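DyP (Bjerkandera adusta, PDB 3VXJ) is a dye-decolorizing peroxidase that probably uses its heme b and hydrogen peroxide to oxidise dyes and phenols, and here also binds 2,6-dimethoxyphenol. Local coordinates at residues 10-15 and 431-436; 6-11 and 50-55; 210-215 and 427-432; 216-221 and 355-360. One frame throughout, in Å; residues are numbered along the deposited sequence.

Contact 1: 10-15 and 431-436; sequences NIQGDI and PSISAL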
# COMPACT_ATOMS: atom_id res chain seq x y z
N ASN A 10 -12.72 17.57 7.32
CA ASN A 10 -12.90 17.74 5.88
C ASN A 10 -12.02 16.83 5.03
O ASN A 10 -12.09 16.86 3.81
CB ASN A 10 -12.66 19.20 5.47
CG ASN A 10 -13.35 19.55 4.18
OD1 ASN A 10 -14.48 19.11 3.94
ND2 ASN A 10 -12.68 20.31 3.31
N ILE A 11 -11.18 16.03 5.69
CA ILE A 11 -10.25 15.14 5.00
C ILE A 11 -10.77 13.71 5.10
O ILE A 11 -11.08 13.23 6.19
CB ILE A 11 -8.83 15.25 5.60
CG1 ILE A 11 -8.28 16.66 5.35
CG2 ILE A 11 -7.90 14.18 5.00
CD1 ILE A 11 -7.12 17.07 6.25
N GLN A 12 -10.89 13.03 3.97
CA GLN A 12 -11.31 11.64 3.98
C GLN A 12 -10.36 10.79 4.83
O GLN A 12 -9.13 10.83 4.65
CB GLN A 12 -11.48 11.11 2.56
CG GLN A 12 -12.62 11.78 1.78
CD GLN A 12 -13.07 10.96 0.60
OE1 GLN A 12 -13.54 9.84 0.77
NE2 GLN A 12 -12.93 11.50 -0.61
N GLY A 13 -10.92 10.05 5.78
CA GLY A 13 -10.14 9.49 6.87
C GLY A 13 -9.10 8.45 6.49
O GLY A 13 -8.07 8.34 7.16
N ASP A 14 -9.34 7.68 5.44
CA ASP A 14 -8.37 6.65 5.06
C ASP A 14 -7.02 7.22 4.62
O ASP A 14 -6.00 6.56 4.75
CB ASP A 14 -8.93 5.71 3.99
CG ASP A 14 -8.18 4.39 3.91
OD1 ASP A 14 -7.94 3.79 4.98
OD2 ASP A 14 -7.81 3.97 2.79
N ILE A 15 -7.04 8.47 4.14
CA ILE A 15 -5.83 9.12 3.65
C ILE A 15 -4.83 9.38 4.79
O ILE A 15 -3.64 9.08 4.66
CB ILE A 15 -6.14 10.47 2.98
CG1 ILE A 15 -7.07 10.27 1.79
CG2 ILE A 15 -4.85 11.15 2.55
CD1 ILE A 15 -7.68 11.58 1.30
N PRO A 431 -11.21 13.52 -3.26
CA PRO A 431 -11.33 14.93 -2.91
C PRO A 431 -11.58 15.13 -1.41
O PRO A 431 -11.87 14.17 -0.66
CB PRO A 431 -12.57 15.38 -3.70
CG PRO A 431 -12.76 14.33 -4.78
CD PRO A 431 -12.31 13.07 -4.12
N SER A 432 -11.47 16.38 -0.96
CA SER A 432 -11.96 16.72 0.37
C SER A 432 -13.47 16.47 0.45
O SER A 432 -14.17 16.36 -0.57
CB SER A 432 -11.66 18.19 0.69
OG SER A 432 -12.48 19.05 -0.07
N ILE A 433 -13.97 16.42 1.67
CA ILE A 433 -15.38 16.14 1.87
C ILE A 433 -16.24 17.28 1.31
O ILE A 433 -17.24 17.03 0.63
CB ILE A 433 -15.67 15.80 3.35
CG1 ILE A 433 -14.95 14.49 3.73
CG2 ILE A 433 -17.19 15.69 3.62
CD1 ILE A 433 -15.07 14.09 5.19
N SER A 434 -15.83 18.52 1.56
CA SER A 434 -16.53 19.68 1.01
C SER A 434 -16.47 19.68 -0.52
O SER A 434 -17.47 19.97 -1.17
CB SER A 434 -16.00 20.99 1.60
OG SER A 434 -14.63 21.18 1.31
N ALA A 435 -15.33 19.31 -1.10
CA ALA A 435 -15.22 19.29 -2.56
C ALA A 435 -16.15 18.26 -3.20
O ALA A 435 -16.63 18.47 -4.31
CB ALA A 435 -13.79 19.07 -3.00
N LEU A 436 -16.41 17.16 -2.50
CA LEU A 436 -17.35 16.17 -3.01
C LEU A 436 -18.71 16.77 -3.36
O LEU A 436 -19.27 16.47 -4.41
CB LEU A 436 -17.53 15.03 -2.01
CG LEU A 436 -16.39 14.01 -1.91
CD1 LEU A 436 -16.68 13.05 -0.78
CD2 LEU A 436 -16.18 13.25 -3.21
O HOH W 1 -9.84 14.19 1.52

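Contact 2: 6-11 and 50-55; sequences LPLNNI and TSAAIL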
# COMPACT_ATOMS: atom_id res chain seq x y z
N LEU A 6 -4.69 21.50 9.85
CA LEU A 6 -5.48 20.70 8.92
C LEU A 6 -6.92 20.57 9.40
O LEU A 6 -7.15 20.33 10.59
CB LEU A 6 -4.84 19.33 8.73
CG LEU A 6 -3.42 19.33 8.14
CD1 LEU A 6 -2.83 17.94 8.20
CD2 LEU A 6 -3.40 19.87 6.71
N PRO A 7 -7.88 20.75 8.48
CA PRO A 7 -9.29 20.58 8.83
C PRO A 7 -9.65 19.09 8.81
O PRO A 7 -10.09 18.55 7.79
CB PRO A 7 -10.01 21.36 7.73
CG PRO A 7 -9.11 21.27 6.56
CD PRO A 7 -7.71 21.26 7.11
N LEU A 8 -9.47 18.44 9.95
CA LEU A 8 -9.63 16.99 10.04
C LEU A 8 -11.04 16.52 9.70
O LEU A 8 -11.22 15.40 9.23
CB LEU A 8 -9.24 16.48 11.43
CG LEU A 8 -7.84 16.81 11.96
CD1 LEU A 8 -7.66 16.24 13.35
CD2 LEU A 8 -6.76 16.29 11.03
N ASN A 9 -12.04 17.36 9.96
CA ASN A 9 -13.42 17.05 9.59
C ASN A 9 -13.70 17.09 8.09
O ASN A 9 -14.78 16.69 7.65
CB ASN A 9 -14.40 17.98 10.32
CG ASN A 9 -14.45 17.73 11.81
OD1 ASN A 9 -15.26 16.93 12.29
ND2 ASN A 9 -13.59 18.41 12.56
N ASN A 10 -12.72 17.57 7.32
CA ASN A 10 -12.90 17.74 5.88
C ASN A 10 -12.02 16.83 5.03
O ASN A 10 -12.09 16.86 3.81
CB ASN A 10 -12.66 19.20 5.47
CG ASN A 10 -13.35 19.55 4.18
OD1 ASN A 10 -14.48 19.11 3.94
ND2 ASN A 10 -12.68 20.31 3.31
N ILE A 11 -11.18 16.03 5.69
CA ILE A 11 -10.25 15.14 5.00
C ILE A 11 -10.77 13.71 5.10
O ILE A 11 -11.08 13.23 6.19
CB ILE A 11 -8.83 15.25 5.60
CG1 ILE A 11 -8.28 16.66 5.35
CG2 ILE A 11 -7.90 14.18 5.00
CD1 ILE A 11 -7.12 17.07 6.25
N THR A 50 -16.60 9.28 5.80
CA THR A 50 -15.93 9.33 7.09
C THR A 50 -14.65 10.16 7.07
O THR A 50 -13.72 9.85 6.32
CB THR A 50 -15.63 7.90 7.57
OG1 THR A 50 -16.80 7.09 7.37
CG2 THR A 50 -15.25 7.90 9.03
N SER A 51 -14.61 11.19 7.91
CA SER A 51 -13.46 12.07 8.02
C SER A 51 -12.36 11.53 8.93
O SER A 51 -12.59 10.62 9.74
CB SER A 51 -13.90 13.43 8.56
OG SER A 51 -14.27 13.34 9.93
N ALA A 52 -11.17 12.11 8.81
CA ALA A 52 -10.08 11.85 9.74
C ALA A 52 -10.50 12.12 11.19
O ALA A 52 -10.13 11.37 12.10
CB ALA A 52 -8.87 12.69 9.35
N ALA A 53 -11.29 13.17 11.40
CA ALA A 53 -11.82 13.49 12.74
C ALA A 53 -12.63 12.35 13.35
O ALA A 53 -12.47 12.05 14.55
CB ALA A 53 -12.66 14.77 12.70
N ILE A 54 -13.48 11.70 12.56
CA ILE A 54 -14.27 10.57 13.05
C ILE A 54 -13.38 9.38 13.40
O ILE A 54 -13.59 8.72 14.42
CB ILE A 54 -15.41 10.16 12.06
CG1 ILE A 54 -16.45 11.27 11.92
CG2 ILE A 54 -16.06 8.83 12.47
CD1 ILE A 54 -17.27 11.58 13.18
N LEU A 55 -12.36 9.13 12.57
CA LEU A 55 -11.43 8.02 12.80
C LEU A 55 -10.59 8.16 14.07
O LEU A 55 -10.09 7.16 14.58
CB LEU A 55 -10.52 7.79 11.59
CG LEU A 55 -11.19 7.32 10.30
CD1 LEU A 55 -10.14 6.77 9.33
CD2 LEU A 55 -12.24 6.29 10.57

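Contact 3: 210-215 and 427-432; sequences SWALDG and YFFLPS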
# COMPACT_ATOMS: atom_id res chain seq x y z
N SER A 210 -7.94 24.96 -6.93
CA SER A 210 -8.24 25.25 -5.52
C SER A 210 -9.15 24.20 -4.89
O SER A 210 -8.98 23.86 -3.72
CB SER A 210 -8.83 26.66 -5.38
OG SER A 210 -10.14 26.72 -5.91
N TRP A 211 -10.09 23.66 -5.67
CA TRP A 211 -11.02 22.67 -5.12
C TRP A 211 -10.35 21.34 -4.75
O TRP A 211 -10.94 20.53 -4.02
CB TRP A 211 -12.22 22.44 -6.05
CG TRP A 211 -11.92 21.94 -7.43
CD1 TRP A 211 -11.90 22.67 -8.58
CD2 TRP A 211 -11.67 20.58 -7.83
NE1 TRP A 211 -11.63 21.87 -9.66
CE2 TRP A 211 -11.49 20.58 -9.23
CE3 TRP A 211 -11.58 19.36 -7.13
CZ2 TRP A 211 -11.22 19.41 -9.95
CZ3 TRP A 211 -11.31 18.20 -7.86
CH2 TRP A 211 -11.13 18.23 -9.25
N ALA A 212 -9.13 21.13 -5.24
CA ALA A 212 -8.37 19.91 -4.94
C ALA A 212 -7.66 19.95 -3.58
O ALA A 212 -7.05 18.95 -3.18
CB ALA A 212 -7.38 19.61 -6.06
N LEU A 213 -7.73 21.08 -2.88
CA LEU A 213 -7.13 21.18 -1.55
C LEU A 213 -7.62 20.05 -0.64
O LEU A 213 -8.82 19.78 -0.56
CB LEU A 213 -7.43 22.54 -0.91
CG LEU A 213 -6.83 22.81 0.47
CD1 LEU A 213 -5.32 22.89 0.41
CD2 LEU A 213 -7.41 24.09 1.05
N ASP A 214 -6.66 19.41 0.03
CA ASP A 214 -6.93 18.38 1.06
C ASP A 214 -7.49 17.08 0.50
O ASP A 214 -8.06 16.27 1.24
CB ASP A 214 -7.80 18.94 2.20
CG ASP A 214 -7.05 19.90 3.08
OD1 ASP A 214 -5.82 19.73 3.23
OD2 ASP A 214 -7.70 20.81 3.64
N GLY A 215 -7.30 16.89 -0.80
CA GLY A 215 -7.49 15.59 -1.43
C GLY A 215 -6.18 14.82 -1.44
O GLY A 215 -5.16 15.28 -0.92
N TYR A 427 -5.47 4.55 -10.73
CA TYR A 427 -5.11 5.78 -10.04
C TYR A 427 -6.39 6.58 -9.81
O TYR A 427 -7.12 6.89 -10.77
CB TYR A 427 -4.13 6.59 -10.91
CG TYR A 427 -2.78 5.94 -11.17
CD1 TYR A 427 -2.07 5.29 -10.15
CD2 TYR A 427 -2.20 6.01 -12.44
CE1 TYR A 427 -0.83 4.71 -10.40
CE2 TYR A 427 -0.95 5.45 -12.69
CZ TYR A 427 -0.28 4.80 -11.66
OH TYR A 427 0.95 4.24 -11.90
N PHE A 428 -6.65 6.90 -8.54
CA PHE A 428 -7.85 7.63 -8.13
C PHE A 428 -7.48 8.94 -7.45
O PHE A 428 -6.41 9.07 -6.86
CB PHE A 428 -8.71 6.82 -7.14
CG PHE A 428 -9.22 5.53 -7.70
CD1 PHE A 428 -10.31 5.53 -8.57
CD2 PHE A 428 -8.62 4.32 -7.38
CE1 PHE A 428 -10.79 4.34 -9.11
CE2 PHE A 428 -9.10 3.13 -7.90
CZ PHE A 428 -10.19 3.13 -8.75
N PHE A 429 -8.38 9.91 -7.51
CA PHE A 429 -8.27 11.10 -6.69
C PHE A 429 -9.40 11.11 -5.66
O PHE A 429 -10.58 10.99 -6.03
CB PHE A 429 -8.31 12.37 -7.54
CG PHE A 429 -8.20 13.63 -6.73
CD1 PHE A 429 -7.00 13.97 -6.12
CD2 PHE A 429 -9.32 14.44 -6.52
CE1 PHE A 429 -6.89 15.13 -5.35
CE2 PHE A 429 -9.22 15.61 -5.75
CZ PHE A 429 -8.01 15.94 -5.16
N LEU A 430 -9.03 11.26 -4.39
CA LEU A 430 -10.00 11.40 -3.31
C LEU A 430 -10.09 12.86 -2.91
O LEU A 430 -9.17 13.39 -2.30
CB LEU A 430 -9.60 10.56 -2.09
CG LEU A 430 -9.90 9.06 -2.13
CD1 LEU A 430 -9.01 8.33 -3.13
CD2 LEU A 430 -9.73 8.48 -0.74
N PRO A 431 -11.21 13.52 -3.26
CA PRO A 431 -11.33 14.93 -2.91
C PRO A 431 -11.58 15.13 -1.41
O PRO A 431 -11.87 14.17 -0.66
CB PRO A 431 -12.57 15.38 -3.70
CG PRO A 431 -12.76 14.33 -4.78
CD PRO A 431 -12.31 13.07 -4.12
N SER A 432 -11.47 16.38 -0.96
CA SER A 432 -11.96 16.72 0.37
C SER A 432 -13.47 16.47 0.45
O SER A 432 -14.17 16.36 -0.57
CB SER A 432 -11.66 18.19 0.69
OG SER A 432 -12.48 19.05 -0.07
O HOH W 2 -10.20 18.25 -2.68
O HOH W 3 -10.89 21.29 0.21
O HOH W 1 -9.84 14.19 1.52

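Contact 4: 216-221 and 355-360; sequences SFMAFR and LFVEYQ. With HEM (protoporphyrin IX containing Fe), chain B.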
# COMPACT_ATOMS: atom_id res chain seq x y z
N SER A 216 -6.20 13.64 -2.04
CA SER A 216 -4.97 12.86 -2.24
C SER A 216 -5.17 11.89 -3.39
O SER A 216 -6.30 11.52 -3.72
CB SER A 216 -4.61 12.09 -0.96
OG SER A 216 -3.33 11.46 -1.07
N PHE A 217 -4.06 11.48 -4.02
CA PHE A 217 -4.12 10.44 -5.04
C PHE A 217 -3.87 9.07 -4.44
O PHE A 217 -2.89 8.88 -3.69
CB PHE A 217 -3.11 10.67 -6.16
CG PHE A 217 -3.43 11.86 -7.03
CD1 PHE A 217 -4.37 11.76 -8.06
CD2 PHE A 217 -2.83 13.08 -6.79
CE1 PHE A 217 -4.67 12.87 -8.85
CE2 PHE A 217 -3.11 14.19 -7.57
CZ PHE A 217 -4.04 14.09 -8.61
N MET A 218 -4.75 8.13 -4.76
CA MET A 218 -4.56 6.73 -4.42
C MET A 218 -4.02 5.94 -5.61
O MET A 218 -4.54 6.03 -6.73
CB MET A 218 -5.89 6.11 -3.99
CG MET A 218 -5.74 4.65 -3.56
SD MET A 218 -7.20 3.62 -3.74
CE MET A 218 -8.21 4.25 -2.40
N ALA A 219 -2.97 5.17 -5.35
CA ALA A 219 -2.56 4.09 -6.24
C ALA A 219 -3.15 2.82 -5.63
O ALA A 219 -2.78 2.40 -4.53
CB ALA A 219 -1.04 4.00 -6.31
N PHE A 220 -4.11 2.24 -6.35
CA PHE A 220 -4.69 0.97 -5.99
C PHE A 220 -4.03 -0.13 -6.83
O PHE A 220 -3.87 0.02 -8.04
CB PHE A 220 -6.21 0.96 -6.23
CG PHE A 220 -6.84 -0.36 -5.90
CD1 PHE A 220 -7.13 -0.68 -4.59
CD2 PHE A 220 -7.10 -1.30 -6.89
CE1 PHE A 220 -7.67 -1.91 -4.26
CE2 PHE A 220 -7.64 -2.53 -6.57
CZ PHE A 220 -7.93 -2.83 -5.25
N ARG A 221 -3.66 -1.23 -6.18
CA ARG A 221 -3.13 -2.40 -6.88
C ARG A 221 -3.77 -3.67 -6.34
O ARG A 221 -3.79 -3.89 -5.13
CB ARG A 221 -1.62 -2.52 -6.71
CG ARG A 221 -0.83 -1.28 -7.15
CD ARG A 221 -0.57 -1.26 -8.64
NE ARG A 221 0.62 -2.04 -8.99
CZ ARG A 221 0.87 -2.55 -10.20
NH1 ARG A 221 0.00 -2.45 -11.19
NH2 ARG A 221 2.00 -3.22 -10.39
N LEU A 355 -4.92 -6.26 -1.31
CA LEU A 355 -5.55 -5.09 -1.91
C LEU A 355 -4.75 -3.89 -1.41
O LEU A 355 -4.94 -3.42 -0.28
CB LEU A 355 -7.03 -5.01 -1.53
CG LEU A 355 -7.82 -6.28 -1.87
CD1 LEU A 355 -9.28 -6.17 -1.49
CD2 LEU A 355 -7.69 -6.65 -3.34
N PHE A 356 -3.84 -3.44 -2.27
CA PHE A 356 -2.83 -2.46 -1.90
C PHE A 356 -3.32 -1.04 -2.19
O PHE A 356 -3.87 -0.77 -3.27
CB PHE A 356 -1.54 -2.79 -2.66
CG PHE A 356 -0.45 -1.77 -2.51
CD1 PHE A 356 0.51 -1.91 -1.51
CD2 PHE A 356 -0.36 -0.70 -3.40
CE1 PHE A 356 1.52 -0.96 -1.37
CE2 PHE A 356 0.67 0.22 -3.28
CZ PHE A 356 1.61 0.10 -2.27
N VAL A 357 -3.11 -0.16 -1.22
CA VAL A 357 -3.60 1.22 -1.28
C VAL A 357 -2.49 2.13 -0.78
O VAL A 357 -2.02 1.96 0.35
CB VAL A 357 -4.82 1.38 -0.35
CG1 VAL A 357 -5.24 2.83 -0.26
CG2 VAL A 357 -5.98 0.51 -0.83
N GLU A 358 -2.07 3.07 -1.63
CA GLU A 358 -1.04 4.02 -1.24
C GLU A 358 -1.44 5.42 -1.66
O GLU A 358 -1.83 5.63 -2.82
CB GLU A 358 0.30 3.64 -1.88
CG GLU A 358 1.50 4.41 -1.33
CD GLU A 358 2.84 3.80 -1.72
OE1 GLU A 358 2.93 3.12 -2.75
OE2 GLU A 358 3.81 3.99 -0.95
N TYR A 359 -1.35 6.35 -0.71
CA TYR A 359 -1.75 7.75 -0.91
C TYR A 359 -0.55 8.69 -0.91
O TYR A 359 0.35 8.58 -0.07
CB TYR A 359 -2.67 8.22 0.21
CG TYR A 359 -3.99 7.49 0.31
CD1 TYR A 359 -5.02 7.73 -0.59
CD2 TYR A 359 -4.21 6.56 1.34
CE1 TYR A 359 -6.24 7.08 -0.48
CE2 TYR A 359 -5.44 5.90 1.46
CZ TYR A 359 -6.43 6.16 0.54
OH TYR A 359 -7.65 5.51 0.64
N GLN A 360 -0.60 9.65 -1.83
CA GLN A 360 0.45 10.68 -1.96
C GLN A 360 -0.13 11.81 -2.80
O GLN A 360 -1.09 11.61 -3.55
CB GLN A 360 1.69 10.11 -2.66
CG GLN A 360 1.41 9.49 -4.03
CD GLN A 360 1.01 8.02 -3.94
OE1 GLN A 360 1.80 7.18 -3.53
NE2 GLN A 360 -0.22 7.70 -4.34
CHA HEM B . 6.43 -1.89 4.06
CHB HEM B . 4.49 -6.03 2.48
CHC HEM B . 3.79 -4.09 -1.89
CHD HEM B . 5.69 0.07 -0.33
C1A HEM B . 6.00 -3.19 4.01
C2A HEM B . 6.10 -4.15 5.08
C3A HEM B . 5.57 -5.31 4.63
C4A HEM B . 5.09 -5.09 3.28
CMA HEM B . 5.43 -6.64 5.40
CAA HEM B . 6.77 -3.89 6.44
CBA HEM B . 5.85 -3.31 7.52
CGA HEM B . 5.48 -1.86 7.30
O1A HEM B . 6.33 -0.96 7.45
O2A HEM B . 4.28 -1.60 7.00
C1B HEM B . 4.11 -5.87 1.17
C2B HEM B . 3.49 -6.87 0.33
C3B HEM B . 3.29 -6.33 -0.88
C4B HEM B . 3.77 -4.97 -0.83
CMB HEM B . 3.15 -8.30 0.81
CAB HEM B . 2.63 -6.97 -2.13
CBB HEM B . 1.77 -7.99 -2.03
C1C HEM B . 4.28 -2.81 -1.86
C2C HEM B . 4.36 -1.90 -2.98
C3C HEM B . 4.90 -0.75 -2.55
C4C HEM B . 5.17 -0.91 -1.14
CMC HEM B . 3.87 -2.24 -4.40
CAC HEM B . 5.19 0.55 -3.35
CBC HEM B . 5.61 0.52 -4.62
C1D HEM B . 5.99 -0.06 1.00
C2D HEM B . 6.43 1.03 1.84
C3D HEM B . 6.67 0.42 3.18
C4D HEM B . 6.35 -0.98 3.05
CMD HEM B . 6.65 2.51 1.48
CAD HEM B . 7.18 1.19 4.41
CBD HEM B . 8.70 1.30 4.28
CGD HEM B . 9.29 2.08 5.42
O1D HEM B . 10.25 1.56 6.05
O2D HEM B . 8.83 3.21 5.70
NA HEM B . 5.40 -3.80 2.93
NB HEM B . 4.31 -4.72 0.41
NC HEM B . 4.83 -2.18 -0.76
ND HEM B . 5.92 -1.24 1.75
FE HEM B . 5.18 -3.01 1.06
O HOH W 4 3.39 -2.42 1.72

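Contact 1: 10-15 and 431-436
N10 and I433 pass closest, their CA atoms 5.0 Å apart, and the carbonyl oxygen N10 O accepts a hydrogen bond from I433 N, almost straight, at 2.9 Å. Beyond that, the N10 side chain lies across the first turn of helix 433-440. The turn about CA-CB (chi1 -157°, CG beside the carbonyl carbon) brings both ends of the N10 amide to S434. N10 OD1 accepts from S434 N at 2.8 Å, and N10 ND2 donates close to its amide plane to S434 OG at 2.9 Å. With an alanine here, S434 N would probably lose its acceptor and the S434 hydroxyl would be freer to turn. Q12 also works through its amide: Q12 NE2 meets a lone pair of P431 O in the carbonyl plane at 2.9 Å, and OE1 is held by L69 N of strand 65-71. A water accepts from Q12 N and donates to the same P431 O, which is therefore gripped twice. S432 is the N-cap, its OG accepting from A435 N at 3.0 Å. The first three N-H groups of helix 433-440 are thus all satisfied, a capped helix N-terminus, serine N-cap included, to which the N-terminal segment supplies two of the acceptors.

Contact 2: 6-11 and 50-55
L8 and I11 each offer a backbone carbonyl to the start of helix 52-55, and these two hydrogen bonds carry the polar part of the contact. A52 N donates to I11 O at 2.9 Å, nearly along the C=O axis. A53 N reaches L8 O at 3.1 Å from well above the carbonyl plane, 66° out of it and so not on a lone pair. I11 O is further approached by S51 CA at 3.2 Å in a C-H...O contact. The chain curls between P7 and N10, where N10 N donates back to P7 O; P7 itself is the centre of an inverse gamma turn.

S51 stands just before the helix as its N-cap, and its chi1 of 71° folds S51 OG back to accept from I54 N at 3.2 Å. Its CB meanwhile rests against L8 O and N9 O.

The apolar touches are small. L8 CB meets A53 CB at 4.0 Å and lies somewhat farther from A52 CB; L16 packs on both L8 and A52 nearby. Towards the solvent, the N9 amide lies against the A53 methyl, N9 OD1 to A53 CB 3.4 Å.

Taken together, A52, A53 and I54 find acceptors in I11 O, L8 O and S51 OG: a serine N-cap completed by carbonyls from a distant loop. The short helix belongs to the connection between strands 23-31 and 65-71 of a ferredoxin-like half of the DyP fold.

Contact 3: 210-215 and 427-432
F429 and W211 bring their rings together obliquely, with F429 CE2 3.9 Å from W211 CZ3. The A212 methyl lies over one face of the indole, offset toward its rim, and also touches the phenyl, A212 CB to F429 CZ 3.8 Å. At the edge of the phenyl, in its plane, A212 O stands 3.7 Å from F429 CZ. F429 gets there because CG is anti to its backbone N (chi1 180°), carrying the ring off strand 420-430 toward the turn. Outside the contact the F217 ring meets F429, and W211 NE1 is tied to D83. An alanine in place of F429 would probably open a gap between the indole, A212 and G215, and take from F217 one of its aromatic neighbours.

The type II turn A212-G215 brings its last residue hard against the strand: G215 CA is only 2.9 Å from L430 O. The backbone can come this close where G215 carries no side chain, with F429 CZ and L430 O on the side a CB would take.

No direct hydrogen bond joins the two segments; water does the work. One molecule accepts from S432 N at 2.8 Å and donates to both W211 O and L213 O. A second connects L213 O with S432 OG, the N-cap acceptor for A435 N. The water that joins Q12 N to P431 O also donates to D214 O at 2.8 Å. D214 turns its carboxylate elsewhere, to a salt bridge with R201. The chemistry is therefore split: an apolar, aromatic patch around F429, and a polar margin where backbone groups and the S432 hydroxyl meet through bound waters.

Contact 4: 216-221 and 355-360
M218 and Y359 face each other as a non-hydrogen-bonded pair in a closely packed part of this antiparallel ladder. Six backbone bonds join F217 with Q360, A219 with E358 and R221 with F356, the shortest being A219 N to E358 O at 2.8 Å. On the face of M218, F220, V357 and Y359, the first and last lie side by side, M218 CB to Y359 CE1 3.7 Å. The methionine bends at chi3 (-73°), bringing M218 CE to 3.3 Å from Y359 OH, a hydroxyl bonded to D14. Q360 NE2 adds two weak bonds, to F217 O and E358 O, while Q360 OE1 is held by F367 N.

Toward the other end the fit is looser: F220 CE1 reaches L355 CB only at 4.2 Å, and V357 CG2 lies at the F220 ring edge. Here too everything is buried; the opposite sheet face meets the heme rather than solvent. F356 packs against one pyrrole, F356 CE1 to HEM C1C 3.4 Å, with the heme methyl CMC over one face of its ring. E358 OE1 comes within 3.5 Å of HEM CAC, and its side chain neighbours R329, a heme-binding residue. A water sits on the iron, in the plane of the F356 ring. This is the central strand pair of a ferredoxin-like sheet, one face of which walls the peroxidase heme pocket.

Contacts 1, 2 and 3 cluster on one side of the chain's centre, away from the heme: contact 1 lies in the middle, its centre about 7 Å from the centres of the other two. It shares N10 and I11 with contact 2, P431 and S432 with contact 3, and so joins the chain's two ends. Contact 2 closes early in the chain; contact 3 ends on the same stretch as contact 1, and contact 4 lies within the span of both. Contact 4, its centre about 13 Å from that of contact 3, belongs to the same sheet, where L430 N bonds S216 O. Thus the terminal segments meet beside the C-terminal sheet, one face of which borders the heme.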